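Local coordinates for peptide ABC transporter, peptide-binding protein (Thermus thermophilus, PDB 2D5W), which binds oligopeptides, here a pentapeptide, probably for uptake by an ABC transporter, at residues Arg88-Trp93 with Asn231-Pro236; Trp303-Ile308 with Phe464-Val469; Pro350-Trp355 with Leu547-Asn552. One frame throughout, in Å; residues are numbered along the deposited sequence.

Overall arrangement
Contacts 2 and 3 form one continuous region, whereas contact 1 stands apart. The centres of contacts 2 and 3 are about 10 Å apart, and both reach the same mixed sheet: strand 293-308 lies between strands 463-469 and 544-557, with Glu-304 probably bonded through its backbone to Leu-547 and Tyr-548. The bound peptide extends the sheet, since Trp-468 and Val-469 of contact 2 pair with it in an antiparallel ladder; Asn-552 of contact 3 makes a weak hydrogen bond to one of its basic side chains. The centre of loop-to-loop contact 1 lies about 27 Å from the chain centre and about 38 and 39 Å from the centres of contacts 2 and 3, nearest atoms about 22 Å away.

Contact 1: residues Arg88-Trp93 with Asn231-Pro236; sequences RPDAKW and NFPIKP
Asp-90 and Pro-233 approach to 5.8 Å between their CA atoms, and Lys-92 and Asn-231 to 5.6 Å, yet no direct hydrogen bond joins the two irregular backbones. Residues 88-93 hold a type I beta turn from Arg-88 to Ala-91, in the loop between strand 78-86 and helix 101-112; residues 231-236 lie in the loop after strand 223-228. Water makes the polar links. One molecule donates to both Asp-90 O and Asn-231 O, its oxygen 2.7 Å from each; another donates to Pro-233 O and, at 3.2 Å, to Asp-90 OD2.

Within the turn, Arg-88 grips Asp-90 side-on, and a bend at chi3 (56°) helps bring its guanidinium round. Arg-88 NE meets Asp-90 OD1 at 2.8 Å (170°) and Arg-88 NH1 meets Asp-90 OD2 at 2.9 Å (172°). Both oxygens use their syn lone pairs and lie almost exactly in the guanidinium plane, which fixes the rotation of the two flat groups. Apolar atoms of the other loop then pack on this ion pair. Pro-233 sets CB 3.3 Å from Asp-90 CG, while Ile-234 crosses Arg-88 at about a right angle, its CD1 over one guanidinium face and 3.5 Å from Arg-88 CZ.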
loop_
_atom_site.group_PDB
_atom_site.type_symbol
_atom_site.label_atom_id
_atom_site.label_comp_id
_atom_site.label_asym_id
_atom_site.label_seq_id
_atom_site.Cartn_x
_atom_site.Cartn_y
_atom_site.Cartn_z
ATOM N N ARG A 88 26.115 -7.857 -3.741
ATOM C CA ARG A 88 27.093 -8.564 -2.916
ATOM C C ARG A 88 27.443 -9.904 -3.551
ATOM O O ARG A 88 26.592 -10.560 -4.146
ATOM C CB ARG A 88 26.537 -8.827 -1.514
ATOM C CG ARG A 88 26.431 -7.607 -0.622
ATOM C CD ARG A 88 25.846 -7.978 0.735
ATOM N NE ARG A 88 26.613 -9.036 1.390
ATOM C CZ ARG A 88 27.064 -8.970 2.639
ATOM N NH1 ARG A 88 27.752 -9.981 3.150
ATOM N NH2 ARG A 88 26.836 -7.890 3.374
ATOM N N PRO A 89 28.705 -10.336 -3.417
ATOM C CA PRO A 89 29.135 -11.612 -3.994
ATOM C C PRO A 89 28.428 -12.818 -3.384
ATOM O O PRO A 89 28.352 -13.879 -4.002
ATOM C CB PRO A 89 30.636 -11.623 -3.718
ATOM C CG PRO A 89 30.751 -10.841 -2.444
ATOM C CD PRO A 89 29.811 -9.682 -2.697
ATOM N N ASP A 90 27.914 -12.647 -2.170
ATOM C CA ASP A 90 27.229 -13.727 -1.469
ATOM C C ASP A 90 25.701 -13.638 -1.473
ATOM O O ASP A 90 25.035 -14.347 -0.718
ATOM C CB ASP A 90 27.742 -13.826 -0.026
ATOM C CG ASP A 90 27.773 -12.487 0.681
ATOM O OD1 ASP A 90 27.155 -11.524 0.179
ATOM O OD2 ASP A 90 28.410 -12.398 1.752
ATOM N N ALA A 91 25.141 -12.777 -2.317
ATOM C CA ALA A 91 23.685 -12.661 -2.406
ATOM C C ALA A 91 23.214 -13.911 -3.143
ATOM O O ALA A 91 23.616 -14.151 -4.281
ATOM C CB ALA A 91 23.301 -11.413 -3.185
ATOM N N LYS A 92 22.364 -14.703 -2.497
ATOM C CA LYS A 92 21.891 -15.942 -3.102
ATOM C C LYS A 92 20.423 -16.267 -2.875
ATOM O O LYS A 92 19.841 -15.913 -1.848
ATOM C CB LYS A 92 22.713 -17.130 -2.580
ATOM C CG LYS A 92 24.196 -17.071 -2.897
ATOM C CD LYS A 92 24.909 -18.340 -2.446
ATOM C CE LYS A 92 26.412 -18.211 -2.629
ATOM N NZ LYS A 92 26.769 -17.798 -4.012
ATOM N N TRP A 93 19.839 -16.957 -3.847
ATOM C CA TRP A 93 18.458 -17.401 -3.746
ATOM C C TRP A 93 18.449 -18.593 -2.786
ATOM O O TRP A 93 19.492 -19.220 -2.542
ATOM C CB TRP A 93 17.929 -17.829 -5.116
ATOM C CG TRP A 93 17.827 -16.709 -6.114
ATOM C CD1 TRP A 93 18.659 -16.471 -7.174
ATOM C CD2 TRP A 93 16.835 -15.675 -6.145
ATOM N NE1 TRP A 93 18.243 -15.355 -7.863
ATOM C CE2 TRP A 93 17.127 -14.845 -7.251
ATOM C CE3 TRP A 93 15.726 -15.368 -5.342
ATOM C CZ2 TRP A 93 16.351 -13.726 -7.576
ATOM C CZ3 TRP A 93 14.954 -14.253 -5.665
ATOM C CH2 TRP A 93 15.272 -13.447 -6.774
ATOM N N ASN A 231 20.939 -19.204 2.971
ATOM C CA ASN A 231 21.652 -18.557 1.877
ATOM C C ASN A 231 21.668 -17.030 1.965
ATOM O O ASN A 231 22.405 -16.376 1.228
ATOM C CB ASN A 231 21.070 -19.013 0.537
ATOM C CG ASN A 231 21.361 -20.477 0.248
ATOM O OD1 ASN A 231 22.518 -20.893 0.215
ATOM N ND2 ASN A 231 20.312 -21.263 0.043
ATOM N N PHE A 232 20.860 -16.461 2.857
ATOM C CA PHE A 232 20.822 -15.009 3.041
ATOM C C PHE A 232 22.174 -14.647 3.670
ATOM O O PHE A 232 22.538 -15.176 4.716
ATOM C CB PHE A 232 19.665 -14.631 3.969
ATOM C CG PHE A 232 19.502 -13.154 4.159
ATOM C CD1 PHE A 232 19.079 -12.342 3.111
ATOM C CD2 PHE A 232 19.792 -12.570 5.384
ATOM C CE1 PHE A 232 18.950 -10.968 3.288
ATOM C CE2 PHE A 232 19.665 -11.200 5.568
ATOM C CZ PHE A 232 19.245 -10.398 4.518
ATOM N N PRO A 233 22.925 -13.722 3.049
ATOM C CA PRO A 233 24.248 -13.301 3.527
ATOM C C PRO A 233 24.427 -12.393 4.738
ATOM O O PRO A 233 25.509 -12.376 5.329
ATOM C CB PRO A 233 24.864 -12.684 2.281
ATOM C CG PRO A 233 23.702 -11.978 1.690
ATOM C CD PRO A 233 22.579 -13.008 1.806
ATOM N N ILE A 234 23.410 -11.623 5.105
ATOM C CA ILE A 234 23.561 -10.732 6.249
ATOM C C ILE A 234 23.337 -11.500 7.543
ATOM O O ILE A 234 22.226 -11.949 7.831
ATOM C CB ILE A 234 22.577 -9.548 6.181
ATOM C CG1 ILE A 234 22.630 -8.903 4.792
ATOM C CG2 ILE A 234 22.923 -8.525 7.257
ATOM C CD1 ILE A 234 24.009 -8.443 4.363
ATOM N N LYS A 235 24.405 -11.660 8.315
ATOM C CA LYS A 235 24.328 -12.380 9.576
ATOM C C LYS A 235 24.221 -11.391 10.731
ATOM O O LYS A 235 24.993 -10.436 10.818
ATOM C CB LYS A 235 25.565 -13.263 9.756
ATOM C CG LYS A 235 25.894 -14.133 8.547
ATOM C CD LYS A 235 24.756 -15.079 8.183
ATOM C CE LYS A 235 25.116 -15.926 6.969
ATOM N NZ LYS A 235 24.029 -16.870 6.586
ATOM N N PRO A 236 23.246 -11.600 11.628
ATOM C CA PRO A 236 23.046 -10.719 12.781
ATOM C C PRO A 236 24.171 -10.898 13.795
ATOM O O PRO A 236 24.843 -11.929 13.808
ATOM C CB PRO A 236 21.694 -11.172 13.319
ATOM C CG PRO A 236 21.713 -12.636 13.038
ATOM C CD PRO A 236 22.265 -12.700 11.630
HETATM O O HOH W 1 25.112 -16.561 0.891
HETATM O O HOH W 2 27.607 -13.903 4.461
#

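Contact 2: residues Trp303-Ile308 with Phe464-Val469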
loop_
_atom_site.group_PDB
_atom_site.type_symbol
_atom_site.label_atom_id
_atom_site.label_comp_id
_atom_site.label_asym_id
_atom_site.label_seq_id
_atom_site.Cartn_x
_atom_site.Cartn_y
_atom_site.Cartn_z
ATOM N N TRP A 303 -3.723 6.761 5.556
ATOM C CA TRP A 303 -4.876 7.610 5.318
ATOM C C TRP A 303 -6.191 6.874 5.107
ATOM O O TRP A 303 -6.436 6.313 4.032
ATOM C CB TRP A 303 -4.552 8.509 4.118
ATOM C CG TRP A 303 -5.637 9.442 3.693
ATOM C CD1 TRP A 303 -6.236 10.411 4.445
ATOM C CD2 TRP A 303 -6.226 9.520 2.393
ATOM N NE1 TRP A 303 -7.166 11.088 3.691
ATOM C CE2 TRP A 303 -7.179 10.561 2.426
ATOM C CE3 TRP A 303 -6.039 8.809 1.200
ATOM C CZ2 TRP A 303 -7.946 10.909 1.309
ATOM C CZ3 TRP A 303 -6.800 9.154 0.093
ATOM C CH2 TRP A 303 -7.742 10.196 0.155
ATOM N N GLU A 304 -7.027 6.874 6.144
ATOM C CA GLU A 304 -8.342 6.240 6.070
ATOM C C GLU A 304 -9.207 7.201 5.256
ATOM O O GLU A 304 -9.281 8.399 5.555
ATOM C CB GLU A 304 -8.927 6.044 7.471
ATOM C CG GLU A 304 -10.218 5.222 7.495
ATOM C CD GLU A 304 -10.007 3.730 7.263
ATOM O OE1 GLU A 304 -11.021 3.019 7.082
ATOM O OE2 GLU A 304 -8.848 3.259 7.270
ATOM N N HIS A 305 -9.871 6.671 4.236
ATOM C CA HIS A 305 -10.652 7.512 3.343
ATOM C C HIS A 305 -11.741 6.697 2.657
ATOM O O HIS A 305 -11.811 5.475 2.809
ATOM C CB HIS A 305 -9.726 8.059 2.259
ATOM C CG HIS A 305 -9.210 6.992 1.348
ATOM N ND1 HIS A 305 -8.263 6.071 1.745
ATOM C CD2 HIS A 305 -9.600 6.618 0.106
ATOM C CE1 HIS A 305 -8.100 5.172 0.789
ATOM N NE2 HIS A 305 -8.901 5.481 -0.215
ATOM N N ILE A 306 -12.573 7.385 1.882
ATOM C CA ILE A 306 -13.624 6.726 1.128
ATOM C C ILE A 306 -13.487 7.116 -0.337
ATOM O O ILE A 306 -13.666 8.281 -0.698
ATOM C CB ILE A 306 -15.037 7.127 1.617
ATOM C CG1 ILE A 306 -15.160 6.859 3.120
ATOM C CG2 ILE A 306 -16.093 6.328 0.854
ATOM C CD1 ILE A 306 -16.535 7.167 3.698
ATOM N N ASP A 307 -13.132 6.151 -1.177
ATOM C CA ASP A 307 -13.036 6.425 -2.596
ATOM C C ASP A 307 -14.447 6.454 -3.162
ATOM O O ASP A 307 -15.370 5.838 -2.615
ATOM C CB ASP A 307 -12.175 5.375 -3.294
ATOM C CG ASP A 307 -10.703 5.706 -3.209
ATOM O OD1 ASP A 307 -9.940 4.907 -2.628
ATOM O OD2 ASP A 307 -10.311 6.783 -3.715
ATOM N N ILE A 308 -14.599 7.190 -4.257
ATOM C CA ILE A 308 -15.882 7.383 -4.916
ATOM C C ILE A 308 -15.751 7.082 -6.401
ATOM O O ILE A 308 -14.884 7.642 -7.071
ATOM C CB ILE A 308 -16.336 8.854 -4.778
ATOM C CG1 ILE A 308 -16.386 9.260 -3.300
ATOM C CG2 ILE A 308 -17.676 9.059 -5.470
ATOM C CD1 ILE A 308 -17.459 8.576 -2.494
ATOM N N PHE A 464 -16.091 3.268 -1.239
ATOM C CA PHE A 464 -15.188 2.166 -0.919
ATOM C C PHE A 464 -14.220 2.704 0.134
ATOM O O PHE A 464 -13.345 3.520 -0.169
ATOM C CB PHE A 464 -14.449 1.736 -2.196
ATOM C CG PHE A 464 -13.552 0.526 -2.040
ATOM C CD1 PHE A 464 -12.800 0.088 -3.127
ATOM C CD2 PHE A 464 -13.441 -0.165 -0.835
ATOM C CE1 PHE A 464 -11.955 -1.012 -3.024
ATOM C CE2 PHE A 464 -12.591 -1.273 -0.724
ATOM C CZ PHE A 464 -11.849 -1.692 -1.819
ATOM N N GLU A 465 -14.400 2.271 1.380
ATOM C CA GLU A 465 -13.548 2.731 2.468
ATOM C C GLU A 465 -12.405 1.792 2.800
ATOM O O GLU A 465 -12.597 0.587 2.968
ATOM C CB GLU A 465 -14.342 2.953 3.762
ATOM C CG GLU A 465 -13.427 3.423 4.905
ATOM C CD GLU A 465 -14.132 3.665 6.229
ATOM O OE1 GLU A 465 -15.372 3.811 6.249
ATOM O OE2 GLU A 465 -13.427 3.729 7.262
ATOM N N PHE A 466 -11.214 2.364 2.895
ATOM C CA PHE A 466 -10.021 1.625 3.275
ATOM C C PHE A 466 -8.936 2.658 3.536
ATOM O O PHE A 466 -9.214 3.862 3.581
ATOM C CB PHE A 466 -9.608 0.605 2.191
ATOM C CG PHE A 466 -9.178 1.214 0.881
ATOM C CD1 PHE A 466 -7.828 1.398 0.587
ATOM C CD2 PHE A 466 -10.124 1.581 -0.075
ATOM C CE1 PHE A 466 -7.428 1.935 -0.637
ATOM C CE2 PHE A 466 -9.733 2.121 -1.305
ATOM C CZ PHE A 466 -8.381 2.297 -1.584
ATOM N N ALA A 467 -7.709 2.204 3.748
ATOM C CA ALA A 467 -6.616 3.126 3.997
ATOM C C ALA A 467 -5.459 2.889 3.050
ATOM O O ALA A 467 -5.144 1.747 2.709
ATOM C CB ALA A 467 -6.123 2.987 5.437
ATOM N N TRP A 468 -4.849 3.979 2.597
ATOM C CA TRP A 468 -3.659 3.886 1.763
ATOM C C TRP A 468 -2.486 4.064 2.717
ATOM O O TRP A 468 -2.498 4.969 3.555
ATOM C CB TRP A 468 -3.577 5.015 0.732
ATOM C CG TRP A 468 -4.472 4.888 -0.447
ATOM C CD1 TRP A 468 -5.483 5.731 -0.789
ATOM C CD2 TRP A 468 -4.412 3.894 -1.478
ATOM N NE1 TRP A 468 -6.058 5.332 -1.968
ATOM C CE2 TRP A 468 -5.421 4.205 -2.414
ATOM C CE3 TRP A 468 -3.600 2.771 -1.704
ATOM C CZ2 TRP A 468 -5.644 3.436 -3.560
ATOM C CZ3 TRP A 468 -3.824 2.004 -2.848
ATOM C CH2 TRP A 468 -4.838 2.344 -3.760
ATOM N N VAL A 469 -1.491 3.194 2.597
ATOM C CA VAL A 469 -0.276 3.284 3.399
ATOM C C VAL A 469 0.760 3.776 2.394
ATOM O O VAL A 469 1.015 3.118 1.384
ATOM C CB VAL A 469 0.165 1.913 3.941
ATOM C CG1 VAL A 469 1.422 2.070 4.790
ATOM C CG2 VAL A 469 -0.956 1.293 4.754
HETATM O O HOH W 3 -7.644 7.224 -3.205
#
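Trp-303 pairs with Trp-468, His-305 with Phe-466 and Asp-307 with Phe-464, three hydrogen-bonded pairs of an antiparallel beta ladder in the mixed sheet beside the peptide site. Six backbone bonds tie the strands, among them His-305 N to Phe-466 O at 3.0 Å.

The tight face is an aromatic cluster centred on His-305. With CG between the backbone N and the carbonyl carbon (chi1 67°), the imidazole turns its edge to the face of Phe-466, centroids 4.5 Å apart and planes at 71°. Against Trp-468 it is nearly parallel but slid aside, so the rings barely overlap. Both ring nitrogens donate: His-305 ND1 to Trp-303 O at 2.9 Å, and His-305 NE2 to Asp-307 OD1 at 2.7 Å, met from above the carboxylate plane. Such double donation is consistent with a cationic imidazole balanced by the aspartate. With His-305 replaced by alanine, Asp-307 OD1 would probably lose its donor and a gap open over the face of Phe-466.

The other face mixes two carboxylates, Glu-304 and Glu-465, with apolar Ile-306 and Ala-467. Glu-304 OE1 lies 2.5 Å from Glu-465 OE2, their carboxylates turned 73° apart, an approach consistent with one acid being protonated. Glu-304 also makes salt bridges to Arg-418 and Arg-550, and Tyr-409 bonds Glu-465 OE1.

In contrast to the close-packed rings, the edge of the cluster is water-mediated: one water donates to Asp-307 OD2 at 2.8 Å and accepts from Trp-468 NE1, also at 2.8 Å.

Contact 3: residues Pro350-Trp355 with Leu547-Asn552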
loop_
_atom_site.group_PDB
_atom_site.type_symbol
_atom_site.label_atom_id
_atom_site.label_comp_id
_atom_site.label_asym_id
_atom_site.label_seq_id
_atom_site.Cartn_x
_atom_site.Cartn_y
_atom_site.Cartn_z
ATOM N N PRO A 350 -6.585 12.040 14.285
ATOM C CA PRO A 350 -7.286 13.219 13.775
ATOM C C PRO A 350 -7.974 13.139 12.433
ATOM O O PRO A 350 -7.543 12.419 11.535
ATOM C CB PRO A 350 -6.194 14.276 13.772
ATOM C CG PRO A 350 -5.010 13.480 13.311
ATOM C CD PRO A 350 -5.125 12.202 14.130
ATOM N N VAL A 351 -9.046 13.912 12.304
ATOM C CA VAL A 351 -9.780 13.994 11.058
ATOM C C VAL A 351 -8.800 14.507 10.006
ATOM O O VAL A 351 -7.993 15.405 10.279
ATOM C CB VAL A 351 -10.961 14.981 11.181
ATOM C CG1 VAL A 351 -11.614 15.186 9.823
ATOM C CG2 VAL A 351 -11.978 14.449 12.183
ATOM N N ALA A 352 -8.866 13.916 8.818
ATOM C CA ALA A 352 -8.009 14.287 7.700
ATOM C C ALA A 352 -8.807 15.124 6.707
ATOM O O ALA A 352 -9.996 14.871 6.492
ATOM C CB ALA A 352 -7.483 13.035 7.017
ATOM N N HIS A 353 -8.141 16.103 6.095
ATOM C CA HIS A 353 -8.777 16.989 5.120
ATOM C C HIS A 353 -8.051 16.944 3.780
ATOM O O HIS A 353 -8.476 17.571 2.807
ATOM C CB HIS A 353 -8.777 18.420 5.655
ATOM C CG HIS A 353 -9.428 18.554 6.994
ATOM N ND1 HIS A 353 -10.790 18.436 7.173
ATOM C CD2 HIS A 353 -8.902 18.751 8.224
ATOM C CE1 HIS A 353 -11.073 18.553 8.458
ATOM N NE2 HIS A 353 -9.944 18.744 9.118
ATOM N N THR A 354 -6.948 16.200 3.752
ATOM C CA THR A 354 -6.124 16.030 2.560
ATOM C C THR A 354 -5.641 14.574 2.545
ATOM O O THR A 354 -5.907 13.838 3.494
ATOM C CB THR A 354 -4.937 17.021 2.580
ATOM O OG1 THR A 354 -4.144 16.843 1.405
ATOM C CG2 THR A 354 -4.080 16.820 3.817
ATOM N N TRP A 355 -4.948 14.151 1.486
ATOM C CA TRP A 355 -4.492 12.760 1.388
ATOM C C TRP A 355 -3.080 12.503 1.894
ATOM O O TRP A 355 -2.685 11.346 2.054
ATOM C CB TRP A 355 -4.613 12.261 -0.063
ATOM C CG TRP A 355 -3.446 12.613 -0.956
ATOM C CD1 TRP A 355 -2.322 11.863 -1.175
ATOM C CD2 TRP A 355 -3.275 13.820 -1.711
ATOM N NE1 TRP A 355 -1.462 12.531 -2.014
ATOM C CE2 TRP A 355 -2.020 13.735 -2.357
ATOM C CE3 TRP A 355 -4.056 14.967 -1.901
ATOM C CZ2 TRP A 355 -1.530 14.754 -3.180
ATOM C CZ3 TRP A 355 -3.567 15.980 -2.720
ATOM C CH2 TRP A 355 -2.315 15.866 -3.346
ATOM N N LEU A 547 -11.010 10.744 5.730
ATOM C CA LEU A 547 -11.620 10.472 7.028
ATOM C C LEU A 547 -10.678 10.831 8.178
ATOM O O LEU A 547 -10.916 11.807 8.888
ATOM C CB LEU A 547 -12.073 9.007 7.126
ATOM C CG LEU A 547 -13.201 8.603 6.163
ATOM C CD1 LEU A 547 -13.626 7.171 6.455
ATOM C CD2 LEU A 547 -14.393 9.550 6.308
ATOM N N TYR A 548 -9.608 10.063 8.365
ATOM C CA TYR A 548 -8.656 10.354 9.433
ATOM C C TYR A 548 -7.288 9.736 9.180
ATOM O O TYR A 548 -7.150 8.814 8.374
ATOM C CB TYR A 548 -9.199 9.887 10.798
ATOM C CG TYR A 548 -9.668 8.446 10.867
ATOM C CD1 TYR A 548 -10.997 8.102 10.600
ATOM C CD2 TYR A 548 -8.788 7.426 11.225
ATOM C CE1 TYR A 548 -11.431 6.775 10.694
ATOM C CE2 TYR A 548 -9.211 6.102 11.317
ATOM C CZ TYR A 548 -10.528 5.783 11.053
ATOM O OH TYR A 548 -10.930 4.469 11.155
ATOM N N PHE A 549 -6.273 10.265 9.861
ATOM C CA PHE A 549 -4.908 9.758 9.740
ATOM C C PHE A 549 -4.689 8.783 10.891
ATOM O O PHE A 549 -5.015 9.077 12.040
ATOM C CB PHE A 549 -3.893 10.901 9.814
ATOM C CG PHE A 549 -3.983 11.868 8.665
ATOM C CD1 PHE A 549 -3.775 11.439 7.359
ATOM C CD2 PHE A 549 -4.257 13.211 8.894
ATOM C CE1 PHE A 549 -3.841 12.342 6.294
ATOM C CE2 PHE A 549 -4.323 14.116 7.838
ATOM C CZ PHE A 549 -4.114 13.681 6.540
ATOM N N ARG A 550 -4.122 7.627 10.574
ATOM C CA ARG A 550 -3.914 6.571 11.556
ATOM C C ARG A 550 -2.506 6.363 12.077
ATOM O O ARG A 550 -1.523 6.781 11.468
ATOM C CB ARG A 550 -4.399 5.244 10.966
ATOM C CG ARG A 550 -5.888 5.204 10.711
ATOM C CD ARG A 550 -6.302 4.022 9.854
ATOM N NE ARG A 550 -5.873 2.742 10.409
ATOM C CZ ARG A 550 -6.203 1.569 9.886
ATOM N NH1 ARG A 550 -5.777 0.443 10.445
ATOM N NH2 ARG A 550 -6.963 1.522 8.798
ATOM N N ALA A 551 -2.445 5.704 13.229
ATOM C CA ALA A 551 -1.199 5.311 13.875
ATOM C C ALA A 551 -1.416 3.817 14.108
ATOM O O ALA A 551 -2.500 3.403 14.530
ATOM C CB ALA A 551 -1.015 6.033 15.203
ATOM N N ASN A 552 -0.405 3.006 13.812
ATOM C CA ASN A 552 -0.523 1.563 13.988
ATOM C C ASN A 552 -0.173 1.108 15.394
ATOM O O ASN A 552 0.865 1.486 15.938
ATOM C CB ASN A 552 0.405 0.800 13.033
ATOM C CG ASN A 552 -0.007 0.910 11.578
ATOM O OD1 ASN A 552 -1.191 0.941 11.253
ATOM N ND2 ASN A 552 0.980 0.939 10.689
#
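Val-351 and Tyr-548 form a single beta bridge, CA atoms 4.1 Å apart, where an irregular loop leans on the strand 544-557 at a classic beta bulge: Leu-547 and Tyr-548 both face Glu-304 of the neighbouring strand.

Two backbone hydrogen bonds flank the bridge. Phe-549 N donates to Pro-350 O at 3.0 Å, almost in line with the carbonyl bond. Ala-352 N reaches Leu-547 O at 2.9 Å from well above the carbonyl plane (53°), though its N-H points straight enough at the oxygen (166°). The CA of Val-351 adds a CA-H...O contact to that same Leu-547 O, at 3.3 Å.

Aromatic packing centres on Phe-549, whose CG lies anti to its carbonyl carbon (chi1 -65°), an orientation that brings the ring under the loop. Ala-352 CB sits over one face in a CH-pi contact, 3.5 Å from the Phe-549 ring centroid. Thr-354 O approaches Phe-549 CZ obliquely at 3.5 Å, and Trp-303 of the adjoining strand also meets this ring.

No side-chain hydrogen bond or salt bridge joins the two segments. The chemistry implies that main-chain bonds and the fit of Ala-352 CB on Phe-549 hold the loop to the strand.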